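Local coordinates for putative isochorismatase (Bordetella bronchiseptica, PDB 3UAO), which hydrolyses maleamate to maleate and ammonia, a step in the bacterial breakdown of nicotinate (vitamin B3), at residues P142-A155 / R174-R186. Sequence-based numbering, arbitrary orientation.
Sequences PSAFYGTMLAAWLA and RASVVDAMSAGFR
Ser143 OG donates to Asp179 OD2 of helix 174-182. The modelled separation is very short, 2.4 Å, so its exact length is doubtful. With chi1 at 164°, OG lies anti to the backbone N of Ser143 and beside its carbonyl carbon, where it also accepts from Phe145 N at 3.0 Å. This second bond makes an ST turn. One turn earlier on the helix, Ser176 OG accepts from Ala144 N at 2.9 Å, with an N-H...O angle of 159°. Ser176 OG is also hydrogen-bonded to the backbone O of the S-hydroxycysteine at position 172.

The tight part is built round the rings of Phe145 and Phe185. Ala180 CA makes a CH-pi contact over one face of Phe145, 4.1 Å from the ring centroid. Leu150 CD2 lies toward the rim of the opposite face. Phe145 CE1 then meets Phe185 CE2 at 4.0 Å. Leu154 CD1 sits over a face of the Phe185 ring, while Leu154 CB touches CZ of that ring at 3.6 Å. Leu162 of strand 161-167 backs both Phe145 and Leu154.

Partly exposed Ala151 is looser. Its CB stays 4.4 Å from Ala183 CB, though Ala151 O lies at the Phe185 ring edge. Other chains close this margin: Ala155 of a third subunit packs on Phe185.

The contact joins two crossover connections of the Rossmann-like isochorismatase fold. Donating and accepting together set the rotation of Ser143 OG. Ser176 OG links Ala144 N to residue 172, consistent with a role in positioning the chain beside the modified cysteine.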
loop_
_atom_site.group_PDB
_atom_site.type_symbol
_atom_site.label_atom_id
_atom_site.label_comp_id
_atom_site.label_asym_id
_atom_site.label_seq_id
_atom_site.Cartn_x
_atom_site.Cartn_y
_atom_site.Cartn_z
ATOM N N PRO A 142 2.369 1.903 -13.718
ATOM C CA PRO A 142 1.688 0.922 -14.569
ATOM C C PRO A 142 0.386 0.320 -14.027
ATOM O O PRO A 142 -0.601 0.176 -14.778
ATOM C CB PRO A 142 2.729 -0.191 -14.736
ATOM C CG PRO A 142 4.020 0.439 -14.414
ATOM C CD PRO A 142 3.763 1.502 -13.420
ATOM N N SER A 143 0.361 -0.041 -12.754
ATOM C CA SER A 143 -0.808 -0.751 -12.175
ATOM C C SER A 143 -1.916 0.160 -11.700
ATOM O O SER A 143 -1.669 1.130 -11.044
ATOM C CB SER A 143 -0.366 -1.606 -10.989
ATOM O OG SER A 143 -1.471 -2.007 -10.193
ATOM N N ALA A 144 -3.159 -0.195 -11.980
ATOM C CA ALA A 144 -4.317 0.629 -11.556
ATOM C C ALA A 144 -4.512 0.581 -10.041
ATOM O O ALA A 144 -5.385 1.299 -9.489
ATOM C CB ALA A 144 -5.613 0.170 -12.283
ATOM N N PHE A 145 -3.712 -0.243 -9.368
ATOM C CA PHE A 145 -3.798 -0.445 -7.932
ATOM C C PHE A 145 -2.708 0.309 -7.182
ATOM O O PHE A 145 -2.914 0.693 -5.995
ATOM C CB PHE A 145 -3.675 -1.957 -7.580
ATOM C CG PHE A 145 -4.881 -2.769 -7.956
ATOM C CD1 PHE A 145 -5.879 -3.006 -7.046
ATOM C CD2 PHE A 145 -5.028 -3.275 -9.222
ATOM C CE1 PHE A 145 -7.019 -3.727 -7.410
ATOM C CE2 PHE A 145 -6.133 -3.995 -9.560
ATOM C CZ PHE A 145 -7.132 -4.208 -8.649
ATOM N N TYR A 146 -1.537 0.497 -7.814
ATOM C CA TYR A 146 -0.394 1.092 -7.101
ATOM C C TYR A 146 -0.631 2.573 -6.768
ATOM O O TYR A 146 -0.637 3.443 -7.673
ATOM C CB TYR A 146 0.932 0.958 -7.902
ATOM C CG TYR A 146 2.095 1.116 -6.951
ATOM C CD1 TYR A 146 2.681 0.002 -6.369
ATOM C CD2 TYR A 146 2.510 2.365 -6.517
ATOM C CE1 TYR A 146 3.699 0.127 -5.405
ATOM C CE2 TYR A 146 3.541 2.516 -5.543
ATOM C CZ TYR A 146 4.114 1.405 -4.978
ATOM O OH TYR A 146 5.142 1.510 -4.023
ATOM N N GLY A 147 -0.772 2.892 -5.486
ATOM C CA GLY A 147 -0.857 4.305 -5.094
ATOM C C GLY A 147 -2.133 4.950 -5.547
ATOM O O GLY A 147 -2.167 6.119 -5.906
ATOM N N THR A 148 -3.181 4.148 -5.553
ATOM C CA THR A 148 -4.513 4.548 -5.904
ATOM C C THR A 148 -5.456 3.884 -4.916
ATOM O O THR A 148 -5.054 3.092 -4.063
ATOM C CB THR A 148 -4.937 4.050 -7.305
ATOM O OG1 THR A 148 -5.337 2.669 -7.234
ATOM C CG2 THR A 148 -3.814 4.222 -8.370
ATOM N N MET A 149 -6.725 4.193 -5.047
ATOM C CA MET A 149 -7.741 3.667 -4.148
ATOM C C MET A 149 -8.503 2.501 -4.737
ATOM O O MET A 149 -9.537 2.103 -4.184
ATOM C CB MET A 149 -8.712 4.792 -3.772
ATOM C CG MET A 149 -8.114 5.829 -2.846
ATOM S SD MET A 149 -8.085 5.227 -1.155
ATOM C CE MET A 149 -9.806 5.238 -0.708
ATOM N N LEU A 150 -7.979 1.891 -5.812
ATOM C CA LEU A 150 -8.726 0.815 -6.505
ATOM C C LEU A 150 -9.039 -0.345 -5.560
ATOM O O LEU A 150 -10.203 -0.766 -5.483
ATOM C CB LEU A 150 -8.041 0.319 -7.783
ATOM C CG LEU A 150 -8.930 -0.558 -8.674
ATOM C CD1 LEU A 150 -10.273 0.049 -8.901
ATOM C CD2 LEU A 150 -8.296 -0.866 -10.063
ATOM N N ALA A 151 -8.035 -0.850 -4.832
ATOM C CA ALA A 151 -8.277 -2.016 -3.977
ATOM C C ALA A 151 -9.450 -1.718 -3.048
ATOM O O ALA A 151 -10.331 -2.525 -2.887
ATOM C CB ALA A 151 -7.069 -2.385 -3.169
ATOM N N ALA A 152 -9.444 -0.557 -2.425
ATOM C CA ALA A 152 -10.441 -0.260 -1.395
ATOM C C ALA A 152 -11.824 0.019 -2.025
ATOM O O ALA A 152 -12.868 -0.329 -1.445
ATOM C CB ALA A 152 -9.972 0.900 -0.516
ATOM N N TRP A 153 -11.828 0.593 -3.238
ATOM C CA TRP A 153 -13.065 0.826 -3.986
ATOM C C TRP A 153 -13.736 -0.483 -4.269
ATOM O O TRP A 153 -14.959 -0.616 -4.119
ATOM C CB TRP A 153 -12.755 1.551 -5.280
ATOM C CG TRP A 153 -13.936 2.074 -5.998
ATOM C CD1 TRP A 153 -14.551 3.249 -5.795
ATOM C CD2 TRP A 153 -14.617 1.443 -7.069
ATOM N NE1 TRP A 153 -15.605 3.401 -6.663
ATOM C CE2 TRP A 153 -15.664 2.296 -7.461
ATOM C CE3 TRP A 153 -14.456 0.231 -7.737
ATOM C CZ2 TRP A 153 -16.544 1.971 -8.481
ATOM C CZ3 TRP A 153 -15.330 -0.086 -8.754
ATOM C CH2 TRP A 153 -16.355 0.784 -9.114
ATOM N N LEU A 154 -12.939 -1.475 -4.667
ATOM C CA LEU A 154 -13.445 -2.810 -4.980
ATOM C C LEU A 154 -13.869 -3.568 -3.705
ATOM O O LEU A 154 -14.949 -4.161 -3.659
ATOM C CB LEU A 154 -12.406 -3.609 -5.779
ATOM C CG LEU A 154 -12.065 -3.066 -7.164
ATOM C CD1 LEU A 154 -10.785 -3.749 -7.736
ATOM C CD2 LEU A 154 -13.225 -3.201 -8.153
ATOM N N ALA A 155 -13.018 -3.555 -2.689
ATOM C CA ALA A 155 -13.335 -4.148 -1.394
ATOM C C ALA A 155 -14.693 -3.687 -0.842
ATOM O O ALA A 155 -15.523 -4.489 -0.409
ATOM C CB ALA A 155 -12.225 -3.781 -0.395
ATOM N N ARG A 174 -0.870 -6.211 -17.398
ATOM C CA ARG A 174 -0.198 -7.210 -16.576
ATOM C C ARG A 174 0.068 -6.692 -15.170
ATOM O O ARG A 174 -0.202 -7.391 -14.193
ATOM C CB ARG A 174 1.114 -7.629 -17.206
ATOM C CG ARG A 174 1.713 -8.889 -16.581
ATOM C CD ARG A 174 3.073 -8.672 -16.116
ATOM N NE ARG A 174 3.628 -9.839 -15.433
ATOM C CZ ARG A 174 4.264 -10.844 -16.032
ATOM N NH1 ARG A 174 4.436 -10.851 -17.344
ATOM N NH2 ARG A 174 4.759 -11.857 -15.307
ATOM N N ALA A 175 0.607 -5.478 -15.049
ATOM C CA ALA A 175 0.920 -4.929 -13.721
ATOM C C ALA A 175 -0.356 -4.916 -12.909
ATOM O O ALA A 175 -0.356 -5.287 -11.764
ATOM C CB ALA A 175 1.511 -3.510 -13.832
ATOM N N SER A 176 -1.445 -4.487 -13.522
ATOM C CA SER A 176 -2.711 -4.389 -12.870
ATOM C C SER A 176 -3.318 -5.765 -12.488
ATOM O O SER A 176 -4.058 -5.869 -11.498
ATOM C CB SER A 176 -3.681 -3.644 -13.782
ATOM O OG SER A 176 -3.288 -2.317 -13.982
ATOM N N VAL A 177 -3.043 -6.784 -13.288
ATOM C CA VAL A 177 -3.567 -8.118 -13.045
ATOM C C VAL A 177 -2.858 -8.816 -11.878
ATOM O O VAL A 177 -3.482 -9.412 -11.001
ATOM C CB VAL A 177 -3.457 -8.941 -14.341
ATOM C CG1 VAL A 177 -3.366 -10.463 -14.055
ATOM C CG2 VAL A 177 -4.615 -8.578 -15.292
ATOM N N VAL A 178 -1.538 -8.733 -11.868
ATOM C CA VAL A 178 -0.753 -9.236 -10.768
ATOM C C VAL A 178 -1.158 -8.514 -9.480
ATOM O O VAL A 178 -1.244 -9.130 -8.427
ATOM C CB VAL A 178 0.741 -9.037 -11.051
ATOM C CG1 VAL A 178 1.587 -9.242 -9.770
ATOM C CG2 VAL A 178 1.187 -9.992 -12.182
ATOM N N ASP A 179 -1.424 -7.211 -9.561
ATOM C CA ASP A 179 -1.860 -6.488 -8.338
ATOM C C ASP A 179 -3.194 -6.942 -7.808
ATOM O O ASP A 179 -3.396 -7.054 -6.552
ATOM C CB ASP A 179 -1.861 -4.963 -8.518
ATOM C CG ASP A 179 -0.483 -4.312 -8.160
ATOM O OD1 ASP A 179 0.332 -4.946 -7.468
ATOM O OD2 ASP A 179 -0.243 -3.137 -8.527
ATOM N N ALA A 180 -4.101 -7.204 -8.754
ATOM C CA ALA A 180 -5.469 -7.546 -8.452
ATOM C C ALA A 180 -5.456 -8.834 -7.719
ATOM O O ALA A 180 -6.111 -9.026 -6.713
ATOM C CB ALA A 180 -6.265 -7.670 -9.745
ATOM N N MET A 181 -4.680 -9.743 -8.252
ATOM C CA MET A 181 -4.469 -11.041 -7.634
ATOM C C MET A 181 -3.924 -10.826 -6.220
ATOM O O MET A 181 -4.467 -11.323 -5.233
ATOM C CB MET A 181 -3.458 -11.866 -8.437
ATOM C CG MET A 181 -3.393 -13.261 -7.903
ATOM S SD MET A 181 -1.909 -14.080 -8.431
ATOM C CE MET A 181 -0.689 -13.210 -7.447
ATOM N N SER A 182 -2.840 -10.092 -6.156
ATOM C CA SER A 182 -2.207 -9.844 -4.906
ATOM C C SER A 182 -3.197 -9.231 -3.883
ATOM O O SER A 182 -3.272 -9.699 -2.774
ATOM C CB SER A 182 -0.974 -8.991 -5.129
ATOM O OG SER A 182 -0.104 -9.598 -6.076
ATOM N N ALA A 183 -4.015 -8.280 -4.301
ATOM C CA ALA A 183 -5.016 -7.636 -3.447
ATOM C C ALA A 183 -6.196 -8.511 -2.997
ATOM O O ALA A 183 -7.037 -8.051 -2.234
ATOM C CB ALA A 183 -5.535 -6.391 -4.136
ATOM N N GLY A 184 -6.282 -9.761 -3.453
ATOM C CA GLY A 184 -7.390 -10.630 -3.091
ATOM C C GLY A 184 -8.534 -10.833 -4.070
ATOM O O GLY A 184 -9.535 -11.451 -3.709
ATOM N N PHE A 185 -8.396 -10.361 -5.312
ATOM C CA PHE A 185 -9.446 -10.519 -6.346
ATOM C C PHE A 185 -9.073 -11.592 -7.382
ATOM O O PHE A 185 -7.929 -11.753 -7.749
ATOM C CB PHE A 185 -9.748 -9.165 -7.023
ATOM C CG PHE A 185 -9.930 -8.029 -6.032
ATOM C CD1 PHE A 185 -11.086 -7.902 -5.300
ATOM C CD2 PHE A 185 -8.934 -7.130 -5.813
ATOM C CE1 PHE A 185 -11.263 -6.910 -4.345
ATOM C CE2 PHE A 185 -9.107 -6.095 -4.880
ATOM C CZ PHE A 185 -10.283 -5.999 -4.142
ATOM N N ARG A 186 -10.052 -12.318 -7.891
ATOM C CA ARG A 186 -9.780 -13.324 -8.935
ATOM C C ARG A 186 -9.762 -12.535 -10.219
ATOM O O ARG A 186 -10.820 -11.998 -10.593
ATOM C CB ARG A 186 -10.881 -14.378 -8.957
ATOM C CG ARG A 186 -10.915 -15.202 -7.665
ATOM C CD ARG A 186 -12.267 -15.819 -7.387
ATOM N NE ARG A 186 -12.274 -16.481 -6.095
ATOM C CZ ARG A 186 -12.205 -17.796 -5.904
ATOM N NH1 ARG A 186 -12.152 -18.660 -6.908
ATOM N NH2 ARG A 186 -12.213 -18.268 -4.676
#